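Local coordinates for methanol--corrinoid protein co-methyltransferase (Methanosarcina barkeri, PDB 2I2X) that transfers the methyl group of methanol to the cob(I)amide carried by its partner MtaC, the first step of methanogenesis from methanol, at residues 68-73 / 106-111; 74-79 / 329-334. One frame throughout, in Å; residues are numbered along the deposited sequence.

Interaction 1: 68-73 / 106-111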
# COMPACT_ATOMS: atom_id res chain seq x y z
N ASP A 68 -1.19 -6.17 -15.07
CA ASP A 68 -1.84 -6.13 -13.75
C ASP A 68 -2.64 -4.85 -13.46
O ASP A 68 -3.76 -4.90 -12.91
CB ASP A 68 -0.80 -6.34 -12.66
CG ASP A 68 -0.36 -7.78 -12.57
OD1 ASP A 68 -0.86 -8.62 -13.35
OD2 ASP A 68 0.51 -8.07 -11.71
N VAL A 69 -2.06 -3.72 -13.84
CA VAL A 69 -2.67 -2.42 -13.75
C VAL A 69 -3.92 -2.31 -14.64
O VAL A 69 -4.99 -1.91 -14.16
CB VAL A 69 -1.66 -1.31 -14.19
CG1 VAL A 69 -2.35 0.04 -14.23
CG2 VAL A 69 -0.45 -1.27 -13.28
N MET A 70 -3.80 -2.64 -15.93
CA MET A 70 -4.95 -2.45 -16.82
C MET A 70 -6.13 -3.36 -16.36
O MET A 70 -7.28 -2.95 -16.31
CB MET A 70 -4.59 -2.71 -18.30
CG MET A 70 -3.48 -1.80 -18.90
SD MET A 70 -3.82 -0.02 -18.78
CE MET A 70 -5.36 0.20 -19.67
N GLU A 71 -5.80 -4.59 -15.98
CA GLU A 71 -6.78 -5.54 -15.55
C GLU A 71 -7.53 -4.96 -14.35
O GLU A 71 -8.75 -4.88 -14.35
CB GLU A 71 -6.10 -6.90 -15.26
CG GLU A 71 -7.04 -8.05 -14.88
CD GLU A 71 -8.08 -8.40 -15.96
OE1 GLU A 71 -7.88 -8.07 -17.16
OE2 GLU A 71 -9.12 -9.01 -15.57
N ARG A 72 -6.80 -4.47 -13.35
CA ARG A 72 -7.46 -3.93 -12.19
C ARG A 72 -8.39 -2.77 -12.51
O ARG A 72 -9.49 -2.70 -11.99
CB ARG A 72 -6.47 -3.49 -11.12
CG ARG A 72 -7.24 -3.17 -9.83
CD ARG A 72 -7.79 -4.49 -9.17
NE ARG A 72 -7.41 -4.36 -7.79
CZ ARG A 72 -6.71 -5.22 -7.08
NH1 ARG A 72 -6.37 -6.40 -7.56
NH2 ARG A 72 -6.40 -4.90 -5.85
N MET A 73 -7.92 -1.85 -13.35
CA MET A 73 -8.69 -0.66 -13.65
C MET A 73 -10.04 -1.04 -14.24
O MET A 73 -11.05 -0.46 -13.86
CB MET A 73 -7.93 0.27 -14.60
CG MET A 73 -6.68 0.95 -14.02
SD MET A 73 -6.93 1.73 -12.41
CE MET A 73 -7.40 3.28 -13.00
N LYS A 106 2.93 -0.30 -24.35
CA LYS A 106 1.88 0.30 -25.21
C LYS A 106 1.02 -0.74 -25.92
O LYS A 106 -0.19 -0.52 -26.12
CB LYS A 106 2.47 1.28 -26.24
CG LYS A 106 1.42 2.24 -26.83
CD LYS A 106 0.73 2.98 -25.64
CE LYS A 106 0.02 4.20 -26.06
NZ LYS A 106 0.96 5.32 -26.42
N THR A 107 1.64 -1.85 -26.32
CA THR A 107 0.95 -2.93 -27.00
C THR A 107 -0.20 -3.44 -26.11
O THR A 107 -1.34 -3.56 -26.57
CB THR A 107 1.92 -4.10 -27.40
OG1 THR A 107 2.94 -3.62 -28.30
CG2 THR A 107 1.15 -5.27 -28.04
N ILE A 108 0.09 -3.72 -24.85
CA ILE A 108 -0.92 -4.19 -23.91
C ILE A 108 -1.99 -3.10 -23.68
O ILE A 108 -3.20 -3.40 -23.69
CB ILE A 108 -0.29 -4.63 -22.59
CG1 ILE A 108 0.49 -5.93 -22.81
CG2 ILE A 108 -1.32 -4.71 -21.47
CD1 ILE A 108 1.61 -6.16 -21.81
N MET A 109 -1.54 -1.86 -23.51
CA MET A 109 -2.43 -0.73 -23.26
C MET A 109 -3.42 -0.57 -24.39
O MET A 109 -4.59 -0.27 -24.14
CB MET A 109 -1.65 0.59 -23.05
CG MET A 109 -0.83 0.63 -21.76
SD MET A 109 0.09 2.18 -21.59
CE MET A 109 1.38 1.60 -20.51
N GLU A 110 -2.95 -0.79 -25.62
CA GLU A 110 -3.82 -0.76 -26.83
C GLU A 110 -4.85 -1.87 -26.80
O GLU A 110 -6.02 -1.62 -27.05
CB GLU A 110 -3.02 -0.84 -28.12
CG GLU A 110 -2.47 0.52 -28.55
CD GLU A 110 -1.15 0.48 -29.36
OE1 GLU A 110 -0.45 -0.55 -29.43
OE2 GLU A 110 -0.80 1.53 -29.91
N LYS A 111 -4.42 -3.08 -26.48
CA LYS A 111 -5.36 -4.18 -26.39
C LYS A 111 -6.54 -3.82 -25.43
O LYS A 111 -7.70 -4.06 -25.77
CB LYS A 111 -4.64 -5.50 -26.02
CG LYS A 111 -5.58 -6.74 -25.91
CD LYS A 111 -4.95 -7.95 -25.15
CE LYS A 111 -6.03 -8.94 -24.54
NZ LYS A 111 -6.39 -8.68 -23.07

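Interaction 2: 74-79 / 329-334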
# COMPACT_ATOMS: atom_id res chain seq x y z
N VAL A 74 -10.07 -2.04 -15.12
CA VAL A 74 -11.33 -2.37 -15.79
C VAL A 74 -12.22 -3.19 -14.85
O VAL A 74 -13.44 -3.11 -14.93
CB VAL A 74 -11.14 -3.03 -17.22
CG1 VAL A 74 -10.30 -2.09 -18.17
CG2 VAL A 74 -10.50 -4.39 -17.13
N GLN A 75 -11.61 -3.95 -13.95
CA GLN A 75 -12.35 -4.73 -12.97
C GLN A 75 -13.06 -3.84 -11.96
O GLN A 75 -14.06 -4.26 -11.38
CB GLN A 75 -11.46 -5.73 -12.25
CG GLN A 75 -11.01 -6.92 -13.10
CD GLN A 75 -12.11 -7.97 -13.37
OE1 GLN A 75 -13.28 -7.78 -13.06
NE2 GLN A 75 -11.70 -9.07 -13.99
N VAL A 76 -12.58 -2.63 -11.73
CA VAL A 76 -13.20 -1.80 -10.70
C VAL A 76 -13.98 -0.65 -11.34
O VAL A 76 -14.63 0.15 -10.64
CB VAL A 76 -12.17 -1.36 -9.61
CG1 VAL A 76 -12.85 -0.59 -8.47
CG2 VAL A 76 -11.42 -2.56 -9.07
N GLY A 77 -13.95 -0.59 -12.66
CA GLY A 77 -14.74 0.39 -13.40
C GLY A 77 -14.10 1.75 -13.59
O GLY A 77 -14.77 2.72 -13.92
N PHE A 78 -12.80 1.84 -13.38
CA PHE A 78 -12.13 3.15 -13.50
C PHE A 78 -12.00 3.58 -14.96
O PHE A 78 -11.62 2.77 -15.80
CB PHE A 78 -10.78 3.14 -12.77
CG PHE A 78 -10.92 2.93 -11.28
CD1 PHE A 78 -11.77 3.75 -10.53
CD2 PHE A 78 -10.23 1.89 -10.63
CE1 PHE A 78 -11.90 3.58 -9.17
CE2 PHE A 78 -10.35 1.71 -9.25
CZ PHE A 78 -11.18 2.56 -8.52
N PRO A 79 -12.36 4.83 -15.27
CA PRO A 79 -12.40 5.27 -16.68
C PRO A 79 -11.05 5.71 -17.30
O PRO A 79 -10.99 5.87 -18.52
CB PRO A 79 -13.35 6.49 -16.63
CG PRO A 79 -12.99 7.14 -15.34
CD PRO A 79 -12.77 5.93 -14.37
N TRP A 329 -2.09 -0.19 -5.16
CA TRP A 329 -1.89 1.24 -5.15
C TRP A 329 -2.63 1.94 -6.28
O TRP A 329 -3.13 3.05 -6.07
CB TRP A 329 -0.42 1.62 -5.10
CG TRP A 329 0.21 1.28 -3.79
CD1 TRP A 329 0.93 0.13 -3.50
CD2 TRP A 329 0.17 2.05 -2.59
NE1 TRP A 329 1.35 0.17 -2.19
CE2 TRP A 329 0.90 1.33 -1.61
CE3 TRP A 329 -0.41 3.26 -2.25
CZ2 TRP A 329 1.05 1.78 -0.31
CZ3 TRP A 329 -0.25 3.73 -0.94
CH2 TRP A 329 0.47 2.99 0.02
N SER A 330 -2.77 1.29 -7.44
CA SER A 330 -3.56 1.92 -8.50
C SER A 330 -5.02 2.07 -8.11
O SER A 330 -5.65 3.09 -8.41
CB SER A 330 -3.42 1.24 -9.88
OG SER A 330 -3.65 -0.16 -9.82
N GLU A 331 -5.56 1.06 -7.43
CA GLU A 331 -6.95 1.12 -6.96
C GLU A 331 -7.18 2.30 -5.98
O GLU A 331 -8.15 3.06 -6.14
CB GLU A 331 -7.43 -0.24 -6.40
CG GLU A 331 -8.84 -0.20 -5.68
CD GLU A 331 -9.54 -1.56 -5.55
OE1 GLU A 331 -9.24 -2.48 -6.34
OE2 GLU A 331 -10.40 -1.71 -4.65
N THR A 332 -6.30 2.48 -4.99
CA THR A 332 -6.37 3.62 -4.08
C THR A 332 -6.26 4.98 -4.85
O THR A 332 -7.07 5.90 -4.66
CB THR A 332 -5.31 3.51 -2.97
OG1 THR A 332 -5.29 2.17 -2.43
CG2 THR A 332 -5.59 4.46 -1.87
N LEU A 333 -5.27 5.09 -5.74
CA LEU A 333 -5.14 6.30 -6.53
C LEU A 333 -6.41 6.58 -7.31
O LEU A 333 -6.96 7.70 -7.27
CB LEU A 333 -3.96 6.21 -7.53
CG LEU A 333 -2.56 6.09 -6.96
CD1 LEU A 333 -1.63 5.68 -8.01
CD2 LEU A 333 -2.09 7.38 -6.27
N ALA A 334 -6.90 5.57 -8.02
CA ALA A 334 -8.08 5.78 -8.85
C ALA A 334 -9.30 6.17 -8.01
O ALA A 334 -10.15 6.95 -8.46
CB ALA A 334 -8.38 4.56 -9.69

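Interaction 1: 68-73 / 106-111
Met70 reaches from helix 55-76 into the space before Ile108 and Met109 of helix 95-116; within 68-73 only its side chain touches 106-111. The helices run in the same general direction, and within these segments the nearest CA atoms are those of Met70 and Met109, 7.1 Å apart. All three torsions of Met70 turn the same way (chi1 -60°, chi2 -56°, chi3 -60°), coiling the chain: CG faces Ile108, SD faces Met109, and CE continues toward the 106-111 backbone without coming within 4.5 Å of it. Met70 CG comes to 4.4 Å from Ile108 CG2, the branch methyl set trans to its own backbone N. Met70 SD lies 4.3 Å from Met109 CG, the foot of a side chain that is extended at its second torsion. The two sulfurs therefore do not meet: SD of Met70 and SD of Met109 are 5.3 Å apart. No hydrogen bond joins 68-73 to 106-111, and the touching is light and entirely apolar. Nearby, Glu71 OE1 stays 6.1 Å from Lys111 NZ, too far for a salt bridge, and bonds instead to Tyr112 OH. Both methionines also pack on Leu83 of strand 80-86, so sulfur-bearing chains fill the angle between two helices and that strand, the arrangement of successive beta-alpha units in the outer helix layer of a TIM barrel.

Interaction 2: 74-79 / 329-334
Phe78 lays one ring face on the methyl of Ala334, joining the turn that follows helix 55-76 to helix 325-345 on the outside of the TIM barrel. Gly77, with positive phi, is the first residue to leave helical angles and swings the chain so that the bond from CA to CB of Phe78 heads for the other helix. From CB, 4.2 Å from Ala334 CB, the side chain turns with CG opposite the carbonyl carbon (chi1 -64°). CG and CD2 each approach Ala334 CB to 3.4 Å; CD1 and CE1 pass over the same methyl slightly farther off. CE2 also nears the CG of Glu331, at 4.3 Å, while the tip, CZ, comes obliquely to 3.9 Å from Glu331 O. The ring is thus centred on one methyl, a CH-pi contact, and it meets Tyr335 edge-to-face as well. With only a methyl in place of this ring, as in an alanine here, the Ala334 methyl would probably face a gap and Tyr335 would lose its edge-to-face partner. Beside the ring, the Val76 and Glu331 side chains cross at about a right angle, with Val76 CG2 at the carboxylate. That carboxylate is buried; besides Arg72 of its own chain, its oxygens have partners on the second copy of this protein, OE1 Ser296 OG and OE2 Asp297 N of that subunit. Val76 CG2 rests 3.5 Å from Glu331 OE1, and Ala334 CB sits 3.2 Å from the Phe78 ring centroid, only 7° off its normal.

Overall arrangement
Interactions 1 and 2 lie 12 Å apart between centres and use successive parts of helix 55-76, which packs between helix 95-116 and helix 325-345. Three links join them. Met73 O probably accepts a hydrogen bond from Phe78 N (2.9 Å), consistent with the 6-to-1 bond of a Schellman motif closing the helix. Arg72 NE makes a salt bridge with Glu331 OE1 (3.0 Å), adding a charged partner to that carboxylate. Met73 CE packs on Ala334 CB at 3.7 Å. Neither contact belongs to the zinc site, but the Glu331 side chain is about 11 Å from a bound 5-hydroxybenzimidazolylcobamide, and residues 329-334 also meet the second copy of the protein.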